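Local coordinates for low temperature requirement C protein (Listeria monocytogenes, PDB 1Y9I) that probably removes the phosphate from phosphatidylglycerophosphate and binds magnesium and calcium ions at a binuclear metal site, at residues R21-I25 with D26-E30; N63-L66 with T67-L71; T141-D144 with D145-G148. One frame throughout, in Å; residues are numbered along the deposited sequence.

Interaction 1: residues R21-I25 with D26-E30; sequences RGVEI and DDIAE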
ATOM      1  N   ARG A  21      -3.670   5.322 -27.178  1.00 27.43           N
ATOM      2  CA  ARG A  21      -3.925   3.916 -26.885  1.00 27.89           C
ATOM      3  C   ARG A  21      -5.408   3.580 -27.029  1.00 26.76           C
ATOM      4  O   ARG A  21      -5.814   2.435 -26.843  1.00 28.54           O
ATOM      5  CB  ARG A  21      -3.429   3.561 -25.478  1.00 27.34           C
ATOM      6  CG  ARG A  21      -1.919   3.715 -25.317  1.00 27.96           C
ATOM      7  CD  ARG A  21      -1.152   2.832 -26.304  1.00 27.08           C
ATOM      8  NE  ARG A  21      -1.173   1.426 -25.921  1.00 26.19           N
ATOM      9  CZ  ARG A  21      -0.713   0.429 -26.672  1.00 26.33           C
ATOM     10  NH1 ARG A  21      -0.193   0.676 -27.868  1.00 27.08           N
ATOM     11  NH2 ARG A  21      -0.759  -0.815 -26.218  1.00 26.84           N
ATOM     12  N   GLY A  22      -6.210   4.588 -27.360  1.00 27.74           N
ATOM     13  CA  GLY A  22      -7.632   4.369 -27.564  1.00 29.42           C
ATOM     14  C   GLY A  22      -8.563   4.705 -26.417  1.00 28.74           C
ATOM     15  O   GLY A  22      -9.729   4.320 -26.441  1.00 30.21           O
ATOM     16  N   VAL A  23      -8.065   5.421 -25.415  1.00 28.02           N
ATOM     17  CA  VAL A  23      -8.895   5.781 -24.268  1.00 26.30           C
ATOM     18  C   VAL A  23      -9.158   7.281 -24.204  1.00 27.16           C
ATOM     19  O   VAL A  23      -8.239   8.080 -24.045  1.00 28.73           O
ATOM     20  CB  VAL A  23      -8.238   5.328 -22.945  1.00 26.60           C
ATOM     21  CG1 VAL A  23      -9.183   5.584 -21.776  1.00 24.11           C
ATOM     22  CG2 VAL A  23      -7.892   3.849 -23.024  1.00 24.43           C
ATOM     23  N   GLU A  24     -10.424   7.658 -24.335  1.00 27.39           N
ATOM     24  CA  GLU A  24     -10.808   9.061 -24.289  1.00 27.51           C
ATOM     25  C   GLU A  24     -11.306   9.387 -22.882  1.00 26.61           C
ATOM     26  O   GLU A  24     -11.723   8.496 -22.142  1.00 24.10           O
ATOM     27  CB  GLU A  24     -11.927   9.335 -25.301  1.00 30.97           C
ATOM     28  CG  GLU A  24     -11.586   9.030 -26.762  1.00 34.24           C
ATOM     29  CD  GLU A  24     -10.595  10.012 -27.364  1.00 36.20           C
ATOM     30  OE1 GLU A  24     -10.537  11.170 -26.897  1.00 39.02           O
ATOM     31  OE2 GLU A  24      -9.885   9.634 -28.321  1.00 37.92           O
ATOM     32  N   ILE A  25     -11.263  10.664 -22.521  1.00 25.62           N
ATOM     33  CA  ILE A  25     -11.717  11.113 -21.208  1.00 26.88           C
ATOM     34  C   ILE A  25     -13.127  10.611 -20.903  1.00 27.68           C
ATOM     35  O   ILE A  25     -13.396  10.127 -19.803  1.00 26.14           O
ATOM     36  CB  ILE A  25     -11.712  12.659 -21.118  1.00 28.16           C
ATOM     37  CG1 ILE A  25     -10.292  13.189 -21.329  1.00 30.80           C
ATOM     38  CG2 ILE A  25     -12.269  13.110 -19.775  1.00 27.68           C
ATOM     39  CD1 ILE A  25      -9.267  12.643 -20.356  1.00 32.01           C
ATOM     40  N   ASP A  26     -14.022  10.728 -21.882  1.00 28.93           N
ATOM     41  CA  ASP A  26     -15.407  10.290 -21.717  1.00 30.05           C
ATOM     42  C   ASP A  26     -15.545   8.798 -21.432  1.00 28.49           C
ATOM     43  O   ASP A  26     -16.488   8.377 -20.760  1.00 28.76           O
ATOM     44  CB  ASP A  26     -16.226  10.658 -22.960  1.00 34.81           C
ATOM     45  CG  ASP A  26     -16.774  12.072 -22.896  1.00 36.30           C
ATOM     46  OD1 ASP A  26     -16.069  12.963 -22.381  1.00 38.36           O
ATOM     47  OD2 ASP A  26     -17.908  12.294 -23.371  1.00 42.04           O
ATOM     48  N   ASP A  27     -14.616   7.996 -21.941  1.00 27.60           N
ATOM     49  CA  ASP A  27     -14.671   6.558 -21.699  1.00 24.51           C
ATOM     50  C   ASP A  27     -14.435   6.302 -20.211  1.00 23.66           C
ATOM     51  O   ASP A  27     -15.077   5.440 -19.602  1.00 23.08           O
ATOM     52  CB  ASP A  27     -13.613   5.826 -22.533  1.00 28.17           C
ATOM     53  CG  ASP A  27     -13.785   6.050 -24.029  1.00 31.96           C
ATOM     54  OD1 ASP A  27     -14.933   5.954 -24.516  1.00 30.16           O
ATOM     55  OD2 ASP A  27     -12.771   6.310 -24.717  1.00 30.88           O
ATOM     56  N   ILE A  28     -13.510   7.057 -19.626  1.00 21.03           N
ATOM     57  CA  ILE A  28     -13.211   6.902 -18.212  1.00 20.88           C
ATOM     58  C   ILE A  28     -14.352   7.484 -17.380  1.00 20.46           C
ATOM     59  O   ILE A  28     -14.732   6.919 -16.354  1.00 20.02           O
ATOM     60  CB  ILE A  28     -11.895   7.610 -17.825  1.00 21.28           C
ATOM     61  CG1 ILE A  28     -10.758   7.151 -18.746  1.00 21.38           C
ATOM     62  CG2 ILE A  28     -11.535   7.266 -16.381  1.00 20.32           C
ATOM     63  CD1 ILE A  28      -9.392   7.689 -18.353  1.00 20.48           C
ATOM     64  N   ALA A  29     -14.897   8.612 -17.831  1.00 21.20           N
ATOM     65  CA  ALA A  29     -16.001   9.268 -17.131  1.00 20.80           C
ATOM     66  C   ALA A  29     -17.202   8.333 -17.009  1.00 21.61           C
ATOM     67  O   ALA A  29     -17.891   8.329 -15.987  1.00 20.74           O
ATOM     68  CB  ALA A  29     -16.406  10.547 -17.866  1.00 22.91           C
ATOM     69  N   GLU A  30     -17.451   7.551 -18.059  1.00 19.50           N
ATOM     70  CA  GLU A  30     -18.555   6.597 -18.065  1.00 20.39           C
ATOM     71  C   GLU A  30     -18.375   5.556 -16.959  1.00 19.85           C
ATOM     72  O   GLU A  30     -19.352   5.060 -16.391  1.00 18.69           O
ATOM     73  CB  GLU A  30     -18.640   5.896 -19.425  1.00 23.55           C
ATOM     74  CG  GLU A  30     -19.234   6.756 -20.529  1.00 30.25           C
ATOM     75  CD  GLU A  30     -20.748   6.838 -20.454  1.00 36.59           C
ATOM     76  OE1 GLU A  30     -21.278   7.277 -19.413  1.00 39.55           O
ATOM     77  OE2 GLU A  30     -21.414   6.458 -21.442  1.00 41.30           O
TER
HETATM   78  O   HOH W   1     -12.850   4.953 -27.188  1.00 42.19           O
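With CG of Asp27 anti to its own carbonyl carbon (chi1 -59°), the carboxylate lies beside the backbone N and doubles back past the helix start to Glu24. There OD2 of Asp27 accepts Glu24 N at 2.7 Å; the N-H is well directed at 157° and meets the anti side of the carboxylate, somewhat out of its plane. The same OD2 lies 3.2 Å from Glu24 CB and accepts a hydrogen bond from a water, 2.8 Å from OD2, that also donates to Gly22 O. In return Asp27 N binds Glu24 O at 2.9 Å, coming from above the carbonyl plane. Glu24 is the N-cap of helix 25-36, and the bond from its N-H to the Asp27 carboxylate is one half of a capping box. The Glu24 side chain carries its own carboxylate away from the helix. One residue earlier, Val23 puts CG1 anti to its backbone N, where it meets Ile28 CG1 at 3.8 Å, the two side chains crossing at about a right angle: this pairing of N' with N4 is a hydrophobic staple. Gly22, at positive phi, ends helix 9-20 in a Schellman motif, so one helix is closed and the next capped within a few residues. Asp26 faces elsewhere, its OD1 in a salt bridge with Arg49 of helix 45-56.

Interaction 2: residues N63-L66 with T67-L71; sequences NAVL and TGIQL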
ATOM      1  N   ASN A  63       2.930   9.921 -13.749  1.00 18.49           N
ATOM      2  CA  ASN A  63       4.096   9.046 -13.711  1.00 19.75           C
ATOM      3  C   ASN A  63       3.703   7.595 -13.937  1.00 19.89           C
ATOM      4  O   ASN A  63       4.381   6.867 -14.661  1.00 18.59           O
ATOM      5  CB  ASN A  63       4.832   9.182 -12.369  1.00 21.20           C
ATOM      6  CG  ASN A  63       5.583  10.500 -12.248  1.00 25.26           C
ATOM      7  OD1 ASN A  63       6.069  11.036 -13.240  1.00 25.03           O
ATOM      8  ND2 ASN A  63       5.701  11.014 -11.026  1.00 24.79           N
ATOM      9  N   ALA A  64       2.600   7.179 -13.316  1.00 18.07           N
ATOM     10  CA  ALA A  64       2.125   5.808 -13.451  1.00 18.18           C
ATOM     11  C   ALA A  64       1.598   5.541 -14.858  1.00 16.52           C
ATOM     12  O   ALA A  64       1.840   4.475 -15.416  1.00 17.62           O
ATOM     13  CB  ALA A  64       1.038   5.521 -12.415  1.00 14.80           C
ATOM     14  N   VAL A  65       0.882   6.507 -15.428  1.00 17.95           N
ATOM     15  CA  VAL A  65       0.344   6.355 -16.779  1.00 18.02           C
ATOM     16  C   VAL A  65       1.480   6.123 -17.789  1.00 17.87           C
ATOM     17  O   VAL A  65       1.420   5.204 -18.605  1.00 18.48           O
ATOM     18  CB  VAL A  65      -0.477   7.599 -17.206  1.00 16.64           C
ATOM     19  CG1 VAL A  65      -0.789   7.533 -18.700  1.00 20.02           C
ATOM     20  CG2 VAL A  65      -1.784   7.674 -16.407  1.00 15.60           C
ATOM     21  N   LEU A  66       2.517   6.948 -17.722  1.00 19.34           N
ATOM     22  CA  LEU A  66       3.646   6.817 -18.640  1.00 21.40           C
ATOM     23  C   LEU A  66       4.411   5.521 -18.454  1.00 19.98           C
ATOM     24  O   LEU A  66       4.730   4.830 -19.424  1.00 21.21           O
ATOM     25  CB  LEU A  66       4.620   7.994 -18.482  1.00 23.00           C
ATOM     26  CG  LEU A  66       4.387   9.182 -19.420  1.00 28.40           C
ATOM     27  CD1 LEU A  66       2.985   9.712 -19.229  1.00 29.08           C
ATOM     28  CD2 LEU A  66       5.416  10.274 -19.146  1.00 27.88           C
ATOM     29  N   THR A  67       4.703   5.178 -17.206  1.00 18.53           N
ATOM     30  CA  THR A  67       5.453   3.964 -16.947  1.00 17.81           C
ATOM     31  C   THR A  67       4.696   2.722 -17.414  1.00 17.93           C
ATOM     32  O   THR A  67       5.256   1.866 -18.090  1.00 16.28           O
ATOM     33  CB  THR A  67       5.803   3.851 -15.444  1.00 17.98           C
ATOM     34  OG1 THR A  67       6.486   5.040 -15.030  1.00 17.34           O
ATOM     35  CG2 THR A  67       6.702   2.653 -15.186  1.00 18.31           C
ATOM     36  N   GLY A  68       3.415   2.639 -17.069  1.00 15.81           N
ATOM     37  CA  GLY A  68       2.615   1.489 -17.456  1.00 17.83           C
ATOM     38  C   GLY A  68       2.423   1.315 -18.955  1.00 18.63           C
ATOM     39  O   GLY A  68       2.639   0.220 -19.488  1.00 18.31           O
ATOM     40  N   ILE A  69       2.005   2.377 -19.639  1.00 18.54           N
ATOM     41  CA  ILE A  69       1.793   2.300 -21.084  1.00 18.89           C
ATOM     42  C   ILE A  69       3.107   1.972 -21.791  1.00 19.16           C
ATOM     43  O   ILE A  69       3.129   1.211 -22.758  1.00 20.13           O
ATOM     44  CB  ILE A  69       1.237   3.622 -21.647  1.00 18.56           C
ATOM     45  CG1 ILE A  69      -0.158   3.891 -21.070  1.00 19.52           C
ATOM     46  CG2 ILE A  69       1.156   3.541 -23.172  1.00 19.92           C
ATOM     47  CD1 ILE A  69      -0.807   5.172 -21.582  1.00 19.22           C
ATOM     48  N   GLN A  70       4.203   2.536 -21.293  1.00 19.99           N
ATOM     49  CA  GLN A  70       5.519   2.288 -21.877  1.00 20.57           C
ATOM     50  C   GLN A  70       5.818   0.794 -21.905  1.00 20.77           C
ATOM     51  O   GLN A  70       6.330   0.272 -22.898  1.00 18.69           O
ATOM     52  CB  GLN A  70       6.605   3.002 -21.072  1.00 22.87           C
ATOM     53  CG  GLN A  70       8.028   2.739 -21.562  1.00 22.02           C
ATOM     54  CD  GLN A  70       8.263   3.232 -22.982  1.00 25.09           C
ATOM     55  OE1 GLN A  70       7.875   2.581 -23.959  1.00 28.24           O
ATOM     56  NE2 GLN A  70       8.892   4.391 -23.103  1.00 21.09           N
ATOM     57  N   LEU A  71       5.504   0.110 -20.808  1.00 21.30           N
ATOM     58  CA  LEU A  71       5.735  -1.323 -20.716  1.00 19.88           C
ATOM     59  C   LEU A  71       4.831  -2.106 -21.669  1.00 21.22           C
ATOM     60  O   LEU A  71       5.285  -3.061 -22.306  1.00 24.65           O
ATOM     61  CB  LEU A  71       5.551  -1.802 -19.264  1.00 19.80           C
ATOM     62  CG  LEU A  71       6.672  -1.383 -18.296  1.00 19.69           C
ATOM     63  CD1 LEU A  71       6.276  -1.699 -16.842  1.00 16.26           C
ATOM     64  CD2 LEU A  71       7.961  -2.111 -18.668  1.00 21.01           C
TER
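Thr67 turns OG1 anti to its carbonyl carbon and beside its backbone N (chi1 -55°), which brings the hydroxyl to the oxygen end of the Asn63 carbonyl, tilted from its plane, one turn back along the helix. OG1 donates to Asn63 O at 2.8 Å, while Thr67 N donates to the same oxygen at 3.1 Å. The two donors reach it from opposite faces of the carbonyl plane, so one backbone oxygen is held by both the main chain and the side chain of a single residue. That hydroxyl has a further partner, Tyr95 OH of the second subunit, which places this turn at the interface. On another side of the helix, Val65 and Ile69 run alongside each other, pointing the same way. Val65 CG1 meets Ile69 CD1 at 3.7 Å. Ile69 is extended at chi2 (-179°), and its CG1 passes 3.2 Å from Val65 O on the way to that methyl. Leu66, on yet another face, packs against Leu10 and Ala14 of helix 9-20. A threonine hydroxyl returning to the carbonyl four residues earlier is a familiar way of burying a polar group in an alpha helix, here one packed within a helical bundle and at a subunit interface.

Interaction 3: residues T141-D144 with D145-G148; sequences TFLD and DIVG. With MG (magnesium ion), chain F.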
ATOM      1  N   THR A 141      -1.898  -4.903 -20.634  1.00 20.17           N
ATOM      2  CA  THR A 141      -1.658  -5.446 -19.310  1.00 18.08           C
ATOM      3  C   THR A 141      -1.621  -4.355 -18.237  1.00 17.90           C
ATOM      4  O   THR A 141      -2.192  -4.516 -17.157  1.00 17.20           O
ATOM      5  CB  THR A 141      -0.341  -6.234 -19.311  1.00 21.11           C
ATOM      6  OG1 THR A 141      -0.464  -7.331 -20.229  1.00 22.78           O
ATOM      7  CG2 THR A 141      -0.020  -6.763 -17.920  1.00 17.43           C
ATOM      8  N   PHE A 142      -0.955  -3.248 -18.533  1.00 17.64           N
ATOM      9  CA  PHE A 142      -0.871  -2.148 -17.573  1.00 17.58           C
ATOM     10  C   PHE A 142      -1.991  -1.130 -17.746  1.00 17.73           C
ATOM     11  O   PHE A 142      -2.497  -0.578 -16.766  1.00 18.74           O
ATOM     12  CB  PHE A 142       0.471  -1.440 -17.707  1.00 18.57           C
ATOM     13  CG  PHE A 142       1.598  -2.185 -17.087  1.00 19.60           C
ATOM     14  CD1 PHE A 142       1.950  -1.954 -15.762  1.00 20.74           C
ATOM     15  CD2 PHE A 142       2.281  -3.164 -17.807  1.00 20.35           C
ATOM     16  CE1 PHE A 142       2.965  -2.689 -15.157  1.00 19.96           C
ATOM     17  CE2 PHE A 142       3.299  -3.907 -17.208  1.00 19.47           C
ATOM     18  CZ  PHE A 142       3.639  -3.668 -15.883  1.00 19.71           C
ATOM     19  N   LEU A 143      -2.382  -0.882 -18.988  1.00 19.22           N
ATOM     20  CA  LEU A 143      -3.422   0.097 -19.254  1.00 18.69           C
ATOM     21  C   LEU A 143      -4.792  -0.239 -18.669  1.00 19.33           C
ATOM     22  O   LEU A 143      -5.516   0.674 -18.246  1.00 18.61           O
ATOM     23  CB  LEU A 143      -3.550   0.345 -20.759  1.00 19.35           C
ATOM     24  CG  LEU A 143      -4.558   1.441 -21.137  1.00 21.58           C
ATOM     25  CD1 LEU A 143      -4.221   2.732 -20.406  1.00 21.72           C
ATOM     26  CD2 LEU A 143      -4.536   1.663 -22.642  1.00 20.82           C
ATOM     27  N   ASP A 144      -5.174  -1.516 -18.644  1.00 18.65           N
ATOM     28  CA  ASP A 144      -6.483  -1.835 -18.075  1.00 20.60           C
ATOM     29  C   ASP A 144      -6.561  -1.425 -16.603  1.00 20.06           C
ATOM     30  O   ASP A 144      -7.568  -0.853 -16.173  1.00 19.05           O
ATOM     31  CB  ASP A 144      -6.859  -3.320 -18.252  1.00 24.05           C
ATOM     32  CG  ASP A 144      -5.763  -4.280 -17.835  1.00 26.81           C
ATOM     33  OD1 ASP A 144      -4.887  -3.908 -17.028  1.00 29.97           O
ATOM     34  OD2 ASP A 144      -5.797  -5.435 -18.314  1.00 31.48           O
ATOM     35  N   ASP A 145      -5.499  -1.695 -15.843  1.00 20.18           N
ATOM     36  CA  ASP A 145      -5.450  -1.323 -14.425  1.00 21.02           C
ATOM     37  C   ASP A 145      -5.429   0.194 -14.285  1.00 19.30           C
ATOM     38  O   ASP A 145      -6.075   0.759 -13.401  1.00 20.89           O
ATOM     39  CB  ASP A 145      -4.185  -1.868 -13.758  1.00 21.52           C
ATOM     40  CG  ASP A 145      -4.084  -3.365 -13.833  1.00 27.22           C
ATOM     41  OD1 ASP A 145      -4.816  -4.050 -13.095  1.00 26.91           O
ATOM     42  OD2 ASP A 145      -3.265  -3.854 -14.638  1.00 30.17           O
ATOM     43  N   ILE A 146      -4.663   0.850 -15.152  1.00 18.34           N
ATOM     44  CA  ILE A 146      -4.550   2.302 -15.118  1.00 17.09           C
ATOM     45  C   ILE A 146      -5.913   2.981 -15.296  1.00 17.02           C
ATOM     46  O   ILE A 146      -6.272   3.887 -14.544  1.00 17.81           O
ATOM     47  CB  ILE A 146      -3.570   2.802 -16.214  1.00 19.74           C
ATOM     48  CG1 ILE A 146      -2.128   2.469 -15.806  1.00 20.34           C
ATOM     49  CG2 ILE A 146      -3.751   4.290 -16.446  1.00 16.97           C
ATOM     50  CD1 ILE A 146      -1.085   2.733 -16.897  1.00 22.79           C
ATOM     51  N   VAL A 147      -6.668   2.529 -16.290  1.00 17.18           N
ATOM     52  CA  VAL A 147      -7.980   3.096 -16.568  1.00 16.88           C
ATOM     53  C   VAL A 147      -8.938   2.831 -15.412  1.00 15.68           C
ATOM     54  O   VAL A 147      -9.649   3.731 -14.968  1.00 16.51           O
ATOM     55  CB  VAL A 147      -8.540   2.523 -17.886  1.00 18.27           C
ATOM     56  CG1 VAL A 147      -9.969   3.009 -18.126  1.00 15.53           C
ATOM     57  CG2 VAL A 147      -7.639   2.947 -19.030  1.00 17.06           C
ATOM     58  N   GLY A 148      -8.948   1.600 -14.914  1.00 16.29           N
ATOM     59  CA  GLY A 148      -9.815   1.281 -13.794  1.00 15.83           C
ATOM     60  C   GLY A 148      -9.453   2.112 -12.572  1.00 15.88           C
ATOM     61  O   GLY A 148     -10.332   2.572 -11.837  1.00 16.68           O
TER
HETATM   62 MG    MG F 601      -3.405  -5.572 -15.917  1.00 25.06          MG
HETATM   63  O   HOH W   2      -4.088  -6.921 -17.190  1.00 28.45           O
HETATM   64  O   HOH W   3      -4.904  -6.033 -14.552  1.00 25.28           O
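Asp144 OD1 is shared by two partners: it is a ligand of the magnesium ion at 2.5 Å, and it lies 2.6 Å from Asp145 N, a weak bond because the N-H is bent to 121°. The carboxylate gets there because CG of Asp144 sits between the backbone N and the carbonyl carbon (chi1 49°), while the other oxygen, OD2, accepts from a metal-bound water at 2.5 Å. Asp145 reaches the ion from the next position with OD2, at 2.1 Å, and Thr141 gives its backbone O at 2.0 Å. Asp98 and two waters complete six ligands. This is the magnesium half of a binuclear metal site, built on the N-terminal end of helix 143-160; Tyr95, Asp98 and Glu99 bind the neighbouring calcium ion, with Asp98 common to both metals. Asp72 of helix 59-76 accepts the N-H groups of Phe142 and Leu143 on its carboxylate, fixing the backbone that precedes the two aspartates. Ile146 N donates to Phe142 O at 3.1 Å, in the first turn of backbone bonds here. Away from the ion, Leu143 has CG anti to its backbone N (chi1 -176°), and its CD1 meets Val147 CG2 at 3.7 Å.

How the interactions relate
From the N terminus, interaction 1 spans the turn between helix 9-20 and helix 25-36, interaction 2 is a stretch of helix 59-76, and interaction 3 lies at the beginning of the region of helix 143-160. Each is local and closes no long loop; they follow in series, neither nesting nor crossing, and are joined in space instead. Arg21 CG lies 3.8 Å from Ile69 CG2, bringing the turn against helix 59-76, and Arg21 CB lies 3.6 Å from Leu143 CD2. Val23 also packs on Leu143 and Val147. Phe142 joins interactions 2 and 3, with its CZ 3.4 Å from Leu71 CD1, while Ile146 CD1 rests against Val65. Segment 141-148 thus touches both others, carrying three of the protein ligands of the magnesium ion.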